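Local coordinates for hydrogenase expression protein (Thiobacillus denitrificans, PDB 3SB1) that is of unknown function but, as a member of the HupH/HyaF family, probably takes part in the expression or maturation of hydrogenase, at residues 44-49 against 81-86; 66-71 against 129-134. One frame throughout, in Å; residues are numbered along the deposited sequence.

Contact 1. Residues 44-49 against 81-86; sequences GNALPL and LEWLRA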
loop_
_atom_site.group_PDB
_atom_site.type_symbol
_atom_site.label_atom_id
_atom_site.label_comp_id
_atom_site.label_asym_id
_atom_site.label_seq_id
_atom_site.Cartn_x
_atom_site.Cartn_y
_atom_site.Cartn_z
ATOM N N GLY A 44 11.454 -14.457 -26.079
ATOM C CA GLY A 44 11.243 -13.158 -26.725
ATOM C C GLY A 44 9.783 -12.740 -26.604
ATOM O O GLY A 44 9.378 -11.647 -27.023
ATOM N N ASN A 45 8.989 -13.592 -25.978
ATOM C CA ASN A 45 7.557 -13.354 -25.949
ATOM C C ASN A 45 7.017 -12.437 -24.880
ATOM O O ASN A 45 5.811 -12.189 -24.832
ATOM C CB ASN A 45 6.859 -14.700 -26.039
ATOM C CG ASN A 45 7.180 -15.390 -27.338
ATOM O OD1 ASN A 45 7.201 -14.745 -28.406
ATOM N ND2 ASN A 45 7.449 -16.684 -27.275
ATOM N N ALA A 46 7.891 -11.888 -24.035
ATOM C CA ALA A 46 7.451 -10.926 -23.057
ATOM C C ALA A 46 7.549 -9.486 -23.618
ATOM O O ALA A 46 6.942 -8.586 -23.079
ATOM C CB ALA A 46 8.263 -11.045 -21.796
ATOM N N LEU A 47 8.294 -9.251 -24.698
ATOM C CA LEU A 47 8.437 -7.854 -25.198
ATOM C C LEU A 47 7.114 -7.168 -25.578
ATOM O O LEU A 47 6.933 -5.972 -25.335
ATOM C CB LEU A 47 9.478 -7.771 -26.326
ATOM C CG LEU A 47 9.810 -6.388 -26.897
ATOM C CD1 LEU A 47 10.116 -5.330 -25.817
ATOM C CD2 LEU A 47 10.989 -6.575 -27.857
ATOM N N PRO A 48 6.151 -7.911 -26.142
ATOM C CA PRO A 48 4.874 -7.238 -26.417
ATOM C C PRO A 48 4.132 -6.708 -25.211
ATOM O O PRO A 48 3.208 -5.897 -25.322
ATOM C CB PRO A 48 4.042 -8.342 -27.083
ATOM C CG PRO A 48 5.028 -9.159 -27.765
ATOM C CD PRO A 48 6.228 -9.213 -26.837
ATOM N N LEU A 49 4.505 -7.210 -24.052
ATOM C CA LEU A 49 3.860 -6.785 -22.831
ATOM C C LEU A 49 4.130 -5.335 -22.489
ATOM O O LEU A 49 3.301 -4.704 -21.827
ATOM C CB LEU A 49 4.252 -7.664 -21.681
ATOM C CG LEU A 49 3.675 -9.062 -21.729
ATOM C CD1 LEU A 49 4.177 -9.848 -20.500
ATOM C CD2 LEU A 49 2.152 -9.113 -21.753
ATOM N N LEU A 81 9.950 -13.901 -17.720
ATOM C CA LEU A 81 9.443 -13.185 -16.564
ATOM C C LEU A 81 10.545 -12.469 -15.840
ATOM O O LEU A 81 10.341 -11.363 -15.385
ATOM C CB LEU A 81 8.686 -14.116 -15.602
ATOM C CG LEU A 81 7.392 -14.722 -16.124
ATOM C CD1 LEU A 81 6.904 -15.758 -15.143
ATOM C CD2 LEU A 81 6.341 -13.628 -16.308
ATOM N N GLU A 82 11.721 -13.074 -15.706
ATOM C CA GLU A 82 12.847 -12.390 -15.041
ATOM C C GLU A 82 13.230 -11.135 -15.833
ATOM O O GLU A 82 13.586 -10.108 -15.257
ATOM C CB GLU A 82 14.071 -13.307 -14.933
ATOM C CG GLU A 82 13.877 -14.519 -14.042
ATOM C CD GLU A 82 15.004 -15.547 -14.146
ATOM O OE1 GLU A 82 16.085 -15.261 -14.736
ATOM O OE2 GLU A 82 14.780 -16.678 -13.666
ATOM N N TRP A 83 13.250 -11.257 -17.160
ATOM C CA TRP A 83 13.563 -10.131 -18.032
ATOM C C TRP A 83 12.560 -8.990 -17.810
ATOM O O TRP A 83 12.929 -7.842 -17.642
ATOM C CB TRP A 83 13.577 -10.535 -19.511
ATOM C CG TRP A 83 13.731 -9.336 -20.391
ATOM C CD1 TRP A 83 14.920 -8.747 -20.760
ATOM C CD2 TRP A 83 12.696 -8.555 -21.009
ATOM N NE1 TRP A 83 14.685 -7.666 -21.575
ATOM C CE2 TRP A 83 13.333 -7.491 -21.702
ATOM C CE3 TRP A 83 11.296 -8.613 -21.017
ATOM C CZ2 TRP A 83 12.620 -6.527 -22.416
ATOM C CZ3 TRP A 83 10.594 -7.618 -21.693
ATOM C CH2 TRP A 83 11.262 -6.606 -22.404
ATOM N N LEU A 84 11.275 -9.308 -17.855
ATOM C CA LEU A 84 10.247 -8.308 -17.651
ATOM C C LEU A 84 10.321 -7.659 -16.276
ATOM O O LEU A 84 10.204 -6.453 -16.156
ATOM C CB LEU A 84 8.855 -8.929 -17.887
ATOM C CG LEU A 84 7.685 -7.979 -17.752
ATOM C CD1 LEU A 84 7.726 -6.996 -18.908
ATOM C CD2 LEU A 84 6.347 -8.738 -17.753
ATOM N N ARG A 85 10.492 -8.452 -15.224
ATOM C CA ARG A 85 10.579 -7.886 -13.858
ATOM C C ARG A 85 11.765 -6.939 -13.778
ATOM O O ARG A 85 11.657 -5.838 -13.208
ATOM C CB ARG A 85 10.683 -8.975 -12.778
ATOM C CG ARG A 85 10.660 -8.485 -11.297
ATOM C CD ARG A 85 9.261 -8.111 -10.824
ATOM N NE ARG A 85 9.119 -7.559 -9.462
ATOM C CZ ARG A 85 8.866 -8.282 -8.368
ATOM N NH1 ARG A 85 8.703 -7.689 -7.190
ATOM N NH2 ARG A 85 8.769 -9.600 -8.445
ATOM N N ALA A 86 12.892 -7.333 -14.371
ATOM C CA ALA A 86 14.103 -6.495 -14.357
ATOM C C ALA A 86 13.922 -5.210 -15.169
ATOM O O ALA A 86 14.426 -4.125 -14.788
ATOM C CB ALA A 86 15.276 -7.294 -14.889
#
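The six-membered ring of W83 leans obliquely against A46 and L47, while L84, one residue further along helix 78-88, reaches L49. Of the indole, it is the benzo side that does the touching: CE3 lies 4.0 Å from A46 CB, CZ3 comes 4.0 Å from the carbonyl oxygen A46 O, and NE1 sits on the far side of the ring system. W83 carries CG opposite its own backbone N (chi1 173°), a setting that swings the ring out from the helix toward A46 and L47. At the other end of this ring CH2 meets L47 CD1 at 3.8 Å, but L47 has a second conformer, which makes that touch doubtful. The two leucines L49 and L84 approach at about a right angle, and only their methyls meet, L49 CD1 to L84 CD2 at 3.7 Å. Between the tryptophan and the leucines the small A46 points its CB toward helix 78-88, 4.5 Å from L84 CB, and at A46 and L84 the backbones come within 6.6 Å, CA to CA. The chain from G44 to L47 forms a type I turn, and A46 O accepts a 3.0 Å hydrogen bond from L49 N. L50 on helix 48-63 also touches W83 and L84, and A46 rests on L76 as well. A46 N donates a hydrogen bond to a glycerol molecule, probably from the crystallisation liquor. Across the two segments no hydrogen bond or salt bridge forms, and contact is almost wholly apolar, carried by aliphatic groups and one aromatic ring. The approach of helix 78-88 to the turn that leads into helix 48-63 therefore probably rests on apolar fit, and the small A46 is consistent with the indole lying so close to the turn.

Contact 2. Residues 66-71 against 129-134; sequences ASTIDL and FIEVAF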
loop_
_atom_site.group_PDB
_atom_site.type_symbol
_atom_site.label_atom_id
_atom_site.label_comp_id
_atom_site.label_asym_id
_atom_site.label_seq_id
_atom_site.Cartn_x
_atom_site.Cartn_y
_atom_site.Cartn_z
ATOM N N ALA A 66 -9.050 0.338 -13.730
ATOM C CA ALA A 66 -7.863 -0.475 -13.590
ATOM C C ALA A 66 -7.904 -1.719 -14.542
ATOM O O ALA A 66 -8.975 -2.168 -15.018
ATOM C CB ALA A 66 -7.701 -0.876 -12.114
ATOM N N SER A 67 -6.746 -2.307 -14.787
ATOM C CA SER A 67 -6.632 -3.460 -15.657
ATOM C C SER A 67 -5.591 -4.400 -15.085
ATOM O O SER A 67 -4.801 -3.993 -14.245
ATOM C CB SER A 67 -6.074 -3.002 -17.028
ATOM O OG SER A 67 -6.951 -2.113 -17.687
ATOM N N THR A 68 -5.603 -5.633 -15.566
ATOM C CA THR A 68 -4.596 -6.589 -15.178
ATOM C C THR A 68 -4.102 -7.367 -16.377
ATOM O O THR A 68 -4.809 -7.499 -17.415
ATOM C CB THR A 68 -5.098 -7.589 -14.128
ATOM O OG1 THR A 68 -6.223 -8.301 -14.661
ATOM C CG2 THR A 68 -5.500 -6.911 -12.846
ATOM N N ILE A 69 -2.859 -7.821 -16.252
ATOM C CA ILE A 69 -2.203 -8.713 -17.212
ATOM C C ILE A 69 -1.834 -9.949 -16.385
ATOM O O ILE A 69 -0.982 -9.880 -15.488
ATOM C CB ILE A 69 -0.948 -8.112 -17.832
ATOM C CG1 ILE A 69 -1.351 -6.873 -18.612
ATOM C CG2 ILE A 69 -0.212 -9.207 -18.725
ATOM C CD1 ILE A 69 -0.167 -6.054 -19.089
ATOM N N ASP A 70 -2.540 -11.039 -16.651
ATOM C CA ASP A 70 -2.358 -12.318 -15.940
ATOM C C ASP A 70 -1.132 -13.070 -16.456
ATOM O O ASP A 70 -1.207 -13.978 -17.303
ATOM C CB ASP A 70 -3.600 -13.200 -16.092
ATOM C CG ASP A 70 -3.574 -14.416 -15.186
ATOM O OD1 ASP A 70 -2.546 -14.662 -14.503
ATOM O OD2 ASP A 70 -4.607 -15.149 -15.161
ATOM N N LEU A 71 -0.002 -12.782 -15.840
ATOM C CA LEU A 71 1.250 -13.351 -16.217
ATOM C C LEU A 71 1.323 -14.861 -16.094
ATOM O O LEU A 71 1.886 -15.521 -16.970
ATOM C CB LEU A 71 2.386 -12.713 -15.384
ATOM C CG LEU A 71 2.647 -11.215 -15.545
ATOM C CD1 LEU A 71 3.726 -10.757 -14.556
ATOM C CD2 LEU A 71 3.071 -10.850 -16.984
ATOM N N PHE A 129 0.687 -11.423 -11.491
ATOM C CA PHE A 129 0.106 -10.542 -12.466
ATOM C C PHE A 129 0.521 -9.131 -12.301
ATOM O O PHE A 129 1.032 -8.719 -11.239
ATOM C CB PHE A 129 -1.436 -10.648 -12.459
ATOM C CG PHE A 129 -2.122 -10.204 -11.181
ATOM C CD1 PHE A 129 -2.617 -8.905 -11.014
ATOM C CD2 PHE A 129 -2.289 -11.095 -10.101
ATOM C CE1 PHE A 129 -3.301 -8.535 -9.905
ATOM C CE2 PHE A 129 -2.949 -10.691 -8.935
ATOM C CZ PHE A 129 -3.436 -9.406 -8.810
ATOM N N ILE A 130 0.345 -8.383 -13.387
ATOM C CA ILE A 130 0.600 -6.952 -13.399
ATOM C C ILE A 130 -0.773 -6.297 -13.183
ATOM O O ILE A 130 -1.800 -6.733 -13.732
ATOM C CB ILE A 130 1.146 -6.414 -14.741
ATOM C CG1 ILE A 130 2.416 -7.122 -15.188
ATOM C CG2 ILE A 130 1.411 -4.900 -14.599
ATOM C CD1 ILE A 130 3.583 -6.875 -14.300
ATOM N N GLU A 131 -0.810 -5.288 -12.334
ATOM C CA GLU A 131 -2.051 -4.521 -12.114
ATOM C C GLU A 131 -1.738 -3.086 -12.469
ATOM O O GLU A 131 -0.749 -2.545 -11.985
ATOM C CB GLU A 131 -2.555 -4.682 -10.690
ATOM C CG GLU A 131 -3.921 -4.089 -10.438
ATOM C CD GLU A 131 -4.458 -4.434 -9.010
ATOM O OE1 GLU A 131 -3.742 -5.026 -8.186
ATOM O OE2 GLU A 131 -5.624 -4.133 -8.744
ATOM N N VAL A 132 -2.488 -2.526 -13.448
ATOM C CA VAL A 132 -2.335 -1.151 -13.858
ATOM C C VAL A 132 -3.479 -0.422 -13.131
ATOM O O VAL A 132 -4.654 -0.611 -13.411
ATOM C CB VAL A 132 -2.313 -0.989 -15.332
ATOM C CG1 VAL A 132 -2.331 0.526 -15.706
ATOM C CG2 VAL A 132 -1.138 -1.781 -15.980
ATOM N N ALA A 133 -3.104 0.395 -12.165
ATOM C CA ALA A 133 -4.027 1.016 -11.218
ATOM C C ALA A 133 -3.346 2.088 -10.417
ATOM O O ALA A 133 -2.108 2.095 -10.281
ATOM C CB ALA A 133 -4.530 -0.111 -10.247
ATOM N N PHE A 134 -4.143 2.991 -9.825
ATOM C CA PHE A 134 -3.605 3.983 -8.939
ATOM C C PHE A 134 -3.125 3.356 -7.593
ATOM O O PHE A 134 -2.144 3.810 -6.994
ATOM C CB PHE A 134 -4.557 5.174 -8.739
ATOM C CG PHE A 134 -4.934 5.836 -10.019
ATOM C CD1 PHE A 134 -3.989 6.583 -10.722
ATOM C CD2 PHE A 134 -6.213 5.709 -10.576
ATOM C CE1 PHE A 134 -4.300 7.192 -11.942
ATOM C CE2 PHE A 134 -6.515 6.339 -11.788
ATOM C CZ PHE A 134 -5.580 7.064 -12.467
#
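The F129 ring reaches T68 across an antiparallel pair of strands, while I69 and I130 lie side by side on the face away from T68. Strands 67-69 and 129-132 run at 159° to one another, and two hydrogen-bonded pairs join them. In the first, S67 N reaches V132 O at 3.0 Å in the carbonyl plane, and V132 N returns to S67 O at 2.9 Å. In the second, I69 N to I130 O and I130 N to I69 O are both 2.9 Å. T68 and E131, the non-hydrogen-bonded pair between them, put their side chains on one face of the sheet, and the F129 ring meets T68 there. Followed outwards, F129 starts at CB, which lies 3.2 Å from I69 O and also faces D70 CA. CG stands between its own backbone N and carbonyl carbon (chi1 64°), carrying the ring out from the sheet and slightly forward along its own strand, beside T68. CD1 then meets T68 CG2 at 4.0 Å, CE1 keeps to the same methyl, and the approach is oblique. D70 centres an inverse gamma turn that leads out of the short strand to L71, whose CG packs 4.0 Å from F129 CA and whose CD1 approaches I130 CD1, a touch made doubtful by the second conformer of I130. With an alanine here in place of L71, CG and both methyls go, and a gap would probably open beside F129 CA. At the other end, A66 CB touches A133 CB at 3.8 Å. Strand 67-69 is outermost in the sheet within this chain; F129 and E131 bond onward through their backbones to I116 and W114 of strand 113-119. Helix 48-63 lies against S67 and I69 through H56, and helix 78-88 touches L71 and I130.

Overall arrangement
From the N terminus the chain passes 44-49, runs along helix 48-63, enters strand 67-69 and then climbs helix 78-88, where contact 1 closes the first loop, 31 residues long. Contact 2 closes a longer one: after 66-71 the chain goes through helix 78-88 and three strands before 129-134 returns beside strand 67-69. The segments alternate, so the two loops cross rather than nest. Their centres are 15 Å apart, yet they touch: L71 CD2 lies 3.8 Å from L49 CD1 and 4.0 Å from L84 CD2. Together they tie both helices to the strand 67-69 side of the five-stranded antiparallel sheet.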